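Local coordinates for TqaA (Penicillium aethiopicum, PDB 5DLK), which probably cyclises and releases finished peptides as the terminal condensation-like domain of a fungal nonribosomal peptide synthetase, at residues V157-V162 against L172-S177; F67-W72 against S411-F416; R233-G238 against V331-T336. One frame throughout, in Å; residues are numbered along the deposited sequence.

How the contacts relate
Contacts 1 and 2 belong to one sheet and touch each other: strand 169-177 pairs with strand 158-163 in contact 1 and borders strand 67-75, whose other neighbour is strand 407-415 in contact 2. Contact 1 is a buried hairpin, with apolar packing on one face and water-bridged threonines on the other. Contact 2 joins residues more than 300 apart at an outermost strand, is partly buried, and has a full antiparallel ladder flanked by aromatic and amide packing. Contact 3 lies on the opposite side of the chain's centre, about 36 Å from contact 2 (centre to centre). There a helix end meets an outermost strand of another sheet, gripped by one arginine in place of a backbone ladder.

Contact 1: V157-V162 against L172-S177; sequences VRFTLV and LTIQIS
L172 packs against L161 close to the turn of the hairpin formed by strands 158-163 and 169-177, its CB 4.0 Å from L161 CD1. T173 and T160 form an antiparallel hydrogen-bonded pair: T173 N donates to T160 O at 2.8 Å, and T160 N donates back to T173 O. T173 OG1, between the backbone N and the carbonyl carbon (chi1 83°), comes 3.3 Å from T160 CB, and a water hydrogen-bonds both hydroxyls, lying 2.7 Å from T160 OG1. I174 returns to the leucine face, where its CG2 approaches F159 CE2 to 3.7 Å, the two side chains running side by side. Q175 N makes an almost straight bond to R158 O (3.0 Å, 176°), while its extended chain carries OE1 to the aliphatic part of R158 and NE2 to D144. I176 lays CG1 beside V157 CG2 at 3.6 Å. The ladder thus separates two chemistries: F159 and L161 pack on helix 81-94, with L172 and I174 beside them on the same apolar face, whereas on the other face the buried threonine hydroxyls share the water, T160 OG1 also bonding R122 NE, and that water donates to R158 O, so that this carbonyl receives two bonds.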
loop_
_atom_site.group_PDB
_atom_site.type_symbol
_atom_site.label_atom_id
_atom_site.label_comp_id
_atom_site.label_asym_id
_atom_site.label_seq_id
_atom_site.Cartn_x
_atom_site.Cartn_y
_atom_site.Cartn_z
ATOM N N VAL A 157 3.553 14.979 2.876
ATOM C CA VAL A 157 2.751 14.971 4.097
ATOM C C VAL A 157 2.563 16.409 4.603
ATOM O O VAL A 157 3.528 17.125 4.895
ATOM C CB VAL A 157 3.363 14.080 5.187
ATOM C CG1 VAL A 157 2.728 14.347 6.557
ATOM C CG2 VAL A 157 3.171 12.586 4.821
ATOM N N ARG A 158 1.308 16.828 4.669
ATOM C CA ARG A 158 0.978 18.190 5.085
ATOM C C ARG A 158 -0.452 18.227 5.594
ATOM O O ARG A 158 -1.284 17.388 5.226
ATOM C CB ARG A 158 1.188 19.177 3.939
ATOM C CG ARG A 158 0.480 18.833 2.641
ATOM C CD ARG A 158 0.926 19.812 1.542
ATOM N NE ARG A 158 2.374 19.761 1.390
ATOM C CZ ARG A 158 3.147 20.768 0.995
ATOM N NH1 ARG A 158 2.625 21.966 0.714
ATOM N NH2 ARG A 158 4.465 20.565 0.890
ATOM N N PHE A 159 -0.729 19.200 6.458
ATOM C CA PHE A 159 -1.960 19.215 7.240
ATOM C C PHE A 159 -2.784 20.451 6.949
ATOM O O PHE A 159 -2.231 21.523 6.687
ATOM C CB PHE A 159 -1.654 19.186 8.744
ATOM C CG PHE A 159 -0.858 17.999 9.188
ATOM C CD1 PHE A 159 0.516 17.978 9.057
ATOM C CD2 PHE A 159 -1.498 16.909 9.752
ATOM C CE1 PHE A 159 1.266 16.865 9.480
ATOM C CE2 PHE A 159 -0.765 15.789 10.176
ATOM C CZ PHE A 159 0.617 15.775 10.039
ATOM N N THR A 160 -4.100 20.276 6.990
ATOM C CA THR A 160 -5.050 21.365 6.747
ATOM C C THR A 160 -6.065 21.350 7.875
ATOM O O THR A 160 -6.502 20.297 8.311
ATOM C CB THR A 160 -5.774 21.227 5.382
ATOM O OG1 THR A 160 -4.814 21.184 4.317
ATOM C CG2 THR A 160 -6.700 22.416 5.139
ATOM N N LEU A 161 -6.447 22.532 8.346
ATOM C CA LEU A 161 -7.419 22.647 9.423
ATOM C C LEU A 161 -8.455 23.674 8.999
ATOM O O LEU A 161 -8.114 24.841 8.814
ATOM C CB LEU A 161 -6.720 23.075 10.717
ATOM C CG LEU A 161 -7.464 22.957 12.038
ATOM C CD1 LEU A 161 -8.010 21.551 12.187
ATOM C CD2 LEU A 161 -6.502 23.277 13.176
ATOM N N VAL A 162 -9.692 23.227 8.794
ATOM C CA VAL A 162 -10.745 24.095 8.259
ATOM C C VAL A 162 -11.844 24.245 9.304
ATOM O O VAL A 162 -12.452 23.261 9.715
ATOM C CB VAL A 162 -11.315 23.537 6.934
ATOM C CG1 VAL A 162 -12.408 24.432 6.391
ATOM C CG2 VAL A 162 -10.204 23.408 5.899
ATOM N N LEU A 172 -10.007 18.346 10.057
ATOM C CA LEU A 172 -8.561 18.218 9.994
ATOM C C LEU A 172 -8.241 17.253 8.870
ATOM O O LEU A 172 -8.823 16.176 8.840
ATOM C CB LEU A 172 -8.008 17.691 11.312
ATOM C CG LEU A 172 -6.569 17.172 11.313
ATOM C CD1 LEU A 172 -5.584 18.312 11.184
ATOM C CD2 LEU A 172 -6.327 16.366 12.573
ATOM N N THR A 173 -7.364 17.633 7.937
ATOM C CA THR A 173 -6.936 16.662 6.921
ATOM C C THR A 173 -5.427 16.422 6.933
ATOM O O THR A 173 -4.614 17.299 7.260
ATOM C CB THR A 173 -7.383 17.075 5.494
ATOM O OG1 THR A 173 -6.468 18.019 4.929
ATOM C CG2 THR A 173 -8.803 17.675 5.518
ATOM N N ILE A 174 -5.067 15.189 6.594
ATOM C CA ILE A 174 -3.687 14.768 6.514
ATOM C C ILE A 174 -3.472 14.244 5.103
ATOM O O ILE A 174 -4.103 13.263 4.726
ATOM C CB ILE A 174 -3.386 13.667 7.559
ATOM C CG1 ILE A 174 -4.022 14.042 8.906
ATOM C CG2 ILE A 174 -1.892 13.389 7.658
ATOM C CD1 ILE A 174 -3.979 12.941 9.964
ATOM N N GLN A 175 -2.634 14.913 4.318
ATOM C CA GLN A 175 -2.337 14.453 2.966
ATOM C C GLN A 175 -1.084 13.596 3.012
ATOM O O GLN A 175 -0.204 13.821 3.834
ATOM C CB GLN A 175 -2.177 15.626 2.001
ATOM C CG GLN A 175 -3.493 16.337 1.739
ATOM C CD GLN A 175 -3.369 17.459 0.741
ATOM O OE1 GLN A 175 -2.293 17.708 0.191
ATOM N NE2 GLN A 175 -4.476 18.151 0.501
ATOM N N ILE A 176 -1.021 12.587 2.149
ATOM C CA ILE A 176 0.071 11.627 2.241
ATOM C C ILE A 176 0.126 10.777 0.962
ATOM O O ILE A 176 -0.903 10.433 0.374
ATOM C CB ILE A 176 -0.080 10.735 3.520
ATOM C CG1 ILE A 176 1.127 9.801 3.710
ATOM C CG2 ILE A 176 -1.411 9.984 3.530
ATOM C CD1 ILE A 176 1.140 9.089 5.070
ATOM N N SER A 177 1.345 10.460 0.541
ATOM C CA SER A 177 1.591 9.560 -0.583
ATOM C C SER A 177 1.600 8.110 -0.083
ATOM O O SER A 177 2.087 7.831 1.007
ATOM C CB SER A 177 2.931 9.914 -1.252
ATOM O OG SER A 177 3.345 8.886 -2.139
HETATM O O HOH W 1 -3.837 18.615 4.353
#

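Contact 2: F67-W72 against S411-F416; sequences FHSYNW and SKFARF. With EDO (1,2-ethanediol), chain E.
With CG anti to the carbonyl carbon in both residues (chi1 -53° in N71, -50° in F413), the N71 amide swings across the F413 ring and puts ND2 over its centre, 3.3 Å above the plane. Amide and ring planes stand 65° apart. S69 OG, pointing along the same face of the sheet, donates to N71 OD1 at 2.6 Å in the carbonyl plane on a lone pair, which fixes the amide's rotation; a water accepts from ND2 and also meets S411 OG. S69 CB lies against the ring at F413 CD2, and W140 of helix 132-144 meets the same phenylalanine. On the other face of the sheet, with H68, Y70 and K412, A414 CB sits over the imidazole of H68, a CH-pi contact 3.7 Å from the ring centroid, while K412 CD comes to the edge of that ring, 4.1 Å from H68 CD2. Six antiparallel backbone bonds run from the F67-R415 pair to the N71-S411 pair, among them R415 N to F67 O at 2.9 Å. R415, bent at chi2 and chi3, makes a cation-pi contact with W145, and ethanediol O2 lies over one face of its guanidinium. A serine in its place would probably leave W145 without its cation and take away the guanidinium beside the ethanediol. F416 N donates to ethanediol O2 at 2.8 Å; the molecule probably came from the crystallisation liquor. On this edge strand N71 spends OD1 on S69 OG and ND2 on water, which holds its buried amide over F413.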
loop_
_atom_site.group_PDB
_atom_site.type_symbol
_atom_site.label_atom_id
_atom_site.label_comp_id
_atom_site.label_asym_id
_atom_site.label_seq_id
_atom_site.Cartn_x
_atom_site.Cartn_y
_atom_site.Cartn_z
ATOM N N PHE A 67 -2.353 9.023 -3.789
ATOM C CA PHE A 67 -2.319 10.194 -2.919
ATOM C C PHE A 67 -3.645 10.261 -2.175
ATOM O O PHE A 67 -4.711 10.127 -2.782
ATOM C CB PHE A 67 -2.070 11.425 -3.784
ATOM C CG PHE A 67 -1.831 12.704 -3.024
ATOM C CD1 PHE A 67 -0.848 12.789 -2.046
ATOM C CD2 PHE A 67 -2.544 13.850 -3.372
ATOM C CE1 PHE A 67 -0.611 14.015 -1.376
ATOM C CE2 PHE A 67 -2.324 15.066 -2.714
ATOM C CZ PHE A 67 -1.359 15.141 -1.713
ATOM N N HIS A 68 -3.577 10.404 -0.857
ATOM C CA HIS A 68 -4.768 10.376 -0.019
ATOM C C HIS A 68 -4.884 11.631 0.819
ATOM O O HIS A 68 -3.876 12.218 1.213
ATOM C CB HIS A 68 -4.746 9.185 0.934
ATOM C CG HIS A 68 -5.115 7.886 0.284
ATOM N ND1 HIS A 68 -4.348 7.303 -0.701
ATOM C CD2 HIS A 68 -6.178 7.069 0.471
ATOM C CE1 HIS A 68 -4.925 6.178 -1.094
ATOM N NE2 HIS A 68 -6.030 6.006 -0.389
ATOM N N SER A 69 -6.126 12.017 1.088
ATOM C CA SER A 69 -6.434 12.992 2.130
ATOM C C SER A 69 -7.273 12.275 3.169
ATOM O O SER A 69 -8.417 11.901 2.892
ATOM C CB SER A 69 -7.199 14.190 1.560
ATOM O OG SER A 69 -7.461 15.137 2.591
ATOM N N TYR A 70 -6.713 12.078 4.359
ATOM C CA TYR A 70 -7.447 11.450 5.443
ATOM C C TYR A 70 -8.116 12.550 6.276
ATOM O O TYR A 70 -7.435 13.393 6.849
ATOM C CB TYR A 70 -6.528 10.593 6.303
ATOM C CG TYR A 70 -6.091 9.329 5.587
ATOM C CD1 TYR A 70 -7.024 8.360 5.246
ATOM C CD2 TYR A 70 -4.759 9.112 5.251
ATOM C CE1 TYR A 70 -6.645 7.205 4.585
ATOM C CE2 TYR A 70 -4.366 7.947 4.589
ATOM C CZ TYR A 70 -5.324 7.002 4.261
ATOM O OH TYR A 70 -4.973 5.827 3.613
ATOM N N ASN A 71 -9.442 12.509 6.326
ATOM C CA ASN A 71 -10.238 13.654 6.784
ATOM C C ASN A 71 -10.989 13.354 8.069
ATOM O O ASN A 71 -11.738 12.384 8.147
ATOM C CB ASN A 71 -11.237 14.059 5.713
ATOM C CG ASN A 71 -10.584 14.298 4.381
ATOM O OD1 ASN A 71 -9.422 14.701 4.313
ATOM N ND2 ASN A 71 -11.324 14.042 3.303
ATOM N N TRP A 72 -10.802 14.205 9.070
ATOM C CA TRP A 72 -11.437 14.006 10.358
ATOM C C TRP A 72 -12.363 15.172 10.678
ATOM O O TRP A 72 -11.892 16.281 10.887
ATOM C CB TRP A 72 -10.384 13.865 11.443
ATOM C CG TRP A 72 -9.502 12.668 11.233
ATOM C CD1 TRP A 72 -8.239 12.653 10.709
ATOM C CD2 TRP A 72 -9.845 11.314 11.512
ATOM N NE1 TRP A 72 -7.764 11.359 10.666
ATOM C CE2 TRP A 72 -8.733 10.519 11.154
ATOM C CE3 TRP A 72 -10.982 10.691 12.042
ATOM C CZ2 TRP A 72 -8.724 9.139 11.322
ATOM C CZ3 TRP A 72 -10.970 9.314 12.198
ATOM C CH2 TRP A 72 -9.850 8.555 11.834
ATOM N N SER A 411 -13.443 10.240 7.062
ATOM C CA SER A 411 -13.738 10.114 5.642
ATOM C C SER A 411 -12.436 10.352 4.877
ATOM O O SER A 411 -11.433 10.711 5.478
ATOM C CB SER A 411 -14.833 11.098 5.208
ATOM O OG SER A 411 -14.386 12.432 5.301
ATOM N N LYS A 412 -12.433 10.165 3.560
ATOM C CA LYS A 412 -11.184 10.384 2.829
ATOM C C LYS A 412 -11.412 10.780 1.390
ATOM O O LYS A 412 -12.494 10.549 0.825
ATOM C CB LYS A 412 -10.301 9.122 2.890
ATOM C CG LYS A 412 -10.892 7.934 2.131
ATOM C CD LYS A 412 -9.934 6.758 2.095
ATOM C CE LYS A 412 -10.608 5.534 1.458
ATOM N NZ LYS A 412 -11.142 5.880 0.134
ATOM N N PHE A 413 -10.400 11.419 0.813
ATOM C CA PHE A 413 -10.306 11.603 -0.621
ATOM C C PHE A 413 -9.129 10.716 -1.057
ATOM O O PHE A 413 -8.167 10.563 -0.304
ATOM C CB PHE A 413 -10.018 13.040 -1.033
ATOM C CG PHE A 413 -10.914 14.081 -0.402
ATOM C CD1 PHE A 413 -12.271 13.868 -0.236
ATOM C CD2 PHE A 413 -10.369 15.294 0.015
ATOM C CE1 PHE A 413 -13.080 14.864 0.335
ATOM C CE2 PHE A 413 -11.170 16.282 0.591
ATOM C CZ PHE A 413 -12.518 16.061 0.748
ATOM N N ALA A 414 -9.178 10.183 -2.273
ATOM C CA ALA A 414 -8.086 9.321 -2.740
ATOM C C ALA A 414 -7.917 9.343 -4.267
ATOM O O ALA A 414 -8.894 9.401 -5.020
ATOM C CB ALA A 414 -8.313 7.892 -2.248
ATOM N N ARG A 415 -6.660 9.319 -4.703
ATOM C CA ARG A 415 -6.288 9.195 -6.108
ATOM C C ARG A 415 -5.469 7.910 -6.257
ATOM O O ARG A 415 -4.672 7.579 -5.373
ATOM C CB ARG A 415 -5.445 10.378 -6.588
ATOM C CG ARG A 415 -6.058 11.761 -6.318
ATOM C CD ARG A 415 -7.460 11.851 -6.870
ATOM N NE ARG A 415 -7.501 11.776 -8.324
ATOM C CZ ARG A 415 -8.631 11.835 -9.023
ATOM N NH1 ARG A 415 -9.785 11.992 -8.392
ATOM N NH2 ARG A 415 -8.613 11.743 -10.346
ATOM N N PHE A 416 -5.665 7.223 -7.377
ATOM C CA PHE A 416 -4.897 6.012 -7.707
ATOM C C PHE A 416 -5.163 5.683 -9.159
ATOM O O PHE A 416 -6.304 5.455 -9.538
ATOM C CB PHE A 416 -5.289 4.832 -6.814
ATOM C CG PHE A 416 -4.598 3.536 -7.186
ATOM C CD1 PHE A 416 -3.236 3.394 -7.004
ATOM C CD2 PHE A 416 -5.321 2.477 -7.735
ATOM C CE1 PHE A 416 -2.575 2.192 -7.342
ATOM C CE2 PHE A 416 -4.674 1.270 -8.070
ATOM C CZ PHE A 416 -3.306 1.136 -7.876
HETATM C C1 EDO E . -9.295 6.640 -9.175
HETATM O O1 EDO E . -8.680 5.665 -8.297
HETATM C C2 EDO E . -8.884 8.088 -8.853
HETATM O O2 EDO E . -7.502 8.348 -9.183
HETATM O O HOH W 2 -14.889 13.333 7.959
HETATM O O HOH W 3 -14.197 13.606 3.104
#

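Contact 3: R233-G238 against V331-T336; sequences RHYLDG and VPLRVT
The guanidinium of R334 receives two carbonyls at its edge, Y235 O and D237 O, both close to its plane and both bonded to NH1. NH1 lies 2.9 Å from Y235 O and 2.8 Å from D237 O, the second approach coming from above the carbonyl plane of D237. A weak third bond runs from R334 NH2 to D237 O at 3.3 Å. The Y235 ring has L236 CG in plane at its edge; R334 CB approaches it obliquely, 3.7 Å from Y235 CE2. Ring and guanidinium planes are 77° apart, and the arginine runs toward the helix end as the tyrosine runs toward the strand. This passage depends on an extended arginine, with CG anti to the backbone N (chi1 -179°), whose CD passes 3.4 Å from Y235 O on the way to the guanidinium. Going the other way, the tyrosine reaches the strand backbone: R334 N donates to Y235 OH at 3.0 Å in a nearly straight bond of 178°. That hydroxyl takes part in a second hydrogen bond, to Q356 O. L236 CD2 touches P332 CB at 4.1 Å, an apolar patch that I371 and F372 of helix 368-375 extend. Y235 O belongs to the last turn of helix 227-235 and D237 O to the loop that follows; the negative end of the helix dipole would probably favour the cation, and D303 adds a salt bridge to R334 NH2. The helix end is thereby tied to strand 329-336, outermost in its sheet and paired with strand 303-310. V335 packs on helix 346-358, which also carries Y357 of the phosphopantetheine site, while L333 starts out away from the helix end but brings CD1 back to Y235 OH and also touches Q356.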
loop_
_atom_site.group_PDB
_atom_site.type_symbol
_atom_site.label_atom_id
_atom_site.label_comp_id
_atom_site.label_asym_id
_atom_site.label_seq_id
_atom_site.Cartn_x
_atom_site.Cartn_y
_atom_site.Cartn_z
ATOM N N ARG A 233 14.831 -18.715 -6.896
ATOM C CA ARG A 233 15.235 -19.511 -8.054
ATOM C C ARG A 233 14.568 -20.886 -8.043
ATOM O O ARG A 233 14.103 -21.363 -9.073
ATOM C CB ARG A 233 16.766 -19.677 -8.100
ATOM C CG ARG A 233 17.228 -20.629 -9.191
ATOM C CD ARG A 233 18.678 -20.374 -9.587
ATOM N NE ARG A 233 18.725 -19.430 -10.702
ATOM C CZ ARG A 233 19.289 -18.237 -10.634
ATOM N NH1 ARG A 233 19.864 -17.859 -9.502
ATOM N NH2 ARG A 233 19.280 -17.424 -11.688
ATOM N N HIS A 234 14.516 -21.503 -6.873
ATOM C CA HIS A 234 13.914 -22.832 -6.726
ATOM C C HIS A 234 12.391 -22.750 -6.953
ATOM O O HIS A 234 11.793 -23.554 -7.664
ATOM C CB HIS A 234 14.227 -23.376 -5.337
ATOM C CG HIS A 234 13.782 -24.785 -5.112
ATOM N ND1 HIS A 234 14.477 -25.870 -5.598
ATOM C CD2 HIS A 234 12.730 -25.290 -4.423
ATOM C CE1 HIS A 234 13.865 -26.984 -5.230
ATOM N NE2 HIS A 234 12.799 -26.659 -4.521
ATOM N N TYR A 235 11.790 -21.741 -6.335
ATOM C CA TYR A 235 10.341 -21.552 -6.381
ATOM C C TYR A 235 9.845 -21.318 -7.800
ATOM O O TYR A 235 8.762 -21.799 -8.181
ATOM C CB TYR A 235 9.979 -20.355 -5.479
ATOM C CG TYR A 235 8.516 -20.021 -5.350
ATOM C CD1 TYR A 235 7.740 -20.594 -4.346
ATOM C CD2 TYR A 235 7.923 -19.088 -6.203
ATOM C CE1 TYR A 235 6.402 -20.243 -4.192
ATOM C CE2 TYR A 235 6.578 -18.748 -6.068
ATOM C CZ TYR A 235 5.828 -19.335 -5.067
ATOM O OH TYR A 235 4.490 -19.013 -4.930
ATOM N N LEU A 236 10.635 -20.570 -8.580
ATOM C CA LEU A 236 10.236 -20.173 -9.921
ATOM C C LEU A 236 10.833 -21.066 -11.005
ATOM O O LEU A 236 10.621 -20.843 -12.191
ATOM C CB LEU A 236 10.643 -18.710 -10.185
ATOM C CG LEU A 236 9.876 -17.669 -9.364
ATOM C CD1 LEU A 236 10.494 -16.274 -9.565
ATOM C CD2 LEU A 236 8.358 -17.653 -9.715
ATOM N N ASP A 237 11.552 -22.101 -10.592
ATOM C CA ASP A 237 12.218 -22.963 -11.553
ATOM C C ASP A 237 11.217 -23.639 -12.494
ATOM O O ASP A 237 10.300 -24.337 -12.046
ATOM C CB ASP A 237 13.034 -24.018 -10.815
ATOM C CG ASP A 237 13.699 -24.986 -11.755
ATOM O OD1 ASP A 237 14.425 -24.524 -12.652
ATOM O OD2 ASP A 237 13.480 -26.204 -11.602
ATOM N N GLY A 238 11.404 -23.420 -13.794
ATOM C CA GLY A 238 10.517 -23.956 -14.808
ATOM C C GLY A 238 9.243 -23.152 -15.043
ATOM O O GLY A 238 8.433 -23.513 -15.901
ATOM N N VAL A 331 4.817 -9.448 -5.309
ATOM C CA VAL A 331 5.744 -10.548 -5.644
ATOM C C VAL A 331 5.002 -11.656 -6.397
ATOM O O VAL A 331 3.759 -11.715 -6.371
ATOM C CB VAL A 331 6.417 -11.131 -4.376
ATOM C CG1 VAL A 331 7.221 -10.043 -3.611
ATOM C CG2 VAL A 331 5.386 -11.830 -3.473
ATOM N N PRO A 332 5.745 -12.533 -7.091
ATOM C CA PRO A 332 5.101 -13.636 -7.815
ATOM C C PRO A 332 4.498 -14.689 -6.905
ATOM O O PRO A 332 5.084 -15.102 -5.904
ATOM C CB PRO A 332 6.261 -14.260 -8.620
ATOM C CG PRO A 332 7.417 -13.294 -8.479
ATOM C CD PRO A 332 7.216 -12.620 -7.187
ATOM N N LEU A 333 3.306 -15.129 -7.289
ATOM C CA LEU A 333 2.655 -16.263 -6.677
ATOM C C LEU A 333 2.512 -17.296 -7.773
ATOM O O LEU A 333 1.938 -17.008 -8.823
ATOM C CB LEU A 333 1.275 -15.870 -6.113
ATOM C CG LEU A 333 0.520 -17.039 -5.473
ATOM C CD1 LEU A 333 1.316 -17.596 -4.283
ATOM C CD2 LEU A 333 -0.871 -16.555 -5.042
ATOM N N ARG A 334 3.053 -18.486 -7.536
ATOM C CA ARG A 334 2.978 -19.568 -8.506
ATOM C C ARG A 334 2.026 -20.647 -8.028
ATOM O O ARG A 334 2.132 -21.108 -6.881
ATOM C CB ARG A 334 4.375 -20.177 -8.722
ATOM C CG ARG A 334 4.381 -21.302 -9.755
ATOM C CD ARG A 334 5.792 -21.874 -9.890
ATOM N NE ARG A 334 5.868 -22.825 -10.995
ATOM C CZ ARG A 334 6.989 -23.443 -11.344
ATOM N NH1 ARG A 334 8.107 -23.198 -10.672
ATOM N NH2 ARG A 334 6.989 -24.296 -12.366
ATOM N N VAL A 335 1.121 -21.064 -8.898
ATOM C CA VAL A 335 0.188 -22.138 -8.573
ATOM C C VAL A 335 0.302 -23.206 -9.647
ATOM O O VAL A 335 0.098 -22.938 -10.837
ATOM C CB VAL A 335 -1.263 -21.617 -8.453
ATOM C CG1 VAL A 335 -2.243 -22.763 -8.165
ATOM C CG2 VAL A 335 -1.332 -20.540 -7.381
ATOM N N THR A 336 0.613 -24.423 -9.218
ATOM C CA THR A 336 0.874 -25.504 -10.159
ATOM C C THR A 336 -0.129 -26.619 -9.916
ATOM O O THR A 336 -0.150 -27.215 -8.829
ATOM C CB THR A 336 2.280 -26.067 -10.017
ATOM O OG1 THR A 336 2.341 -26.860 -8.829
ATOM C CG2 THR A 336 3.302 -24.951 -9.928
#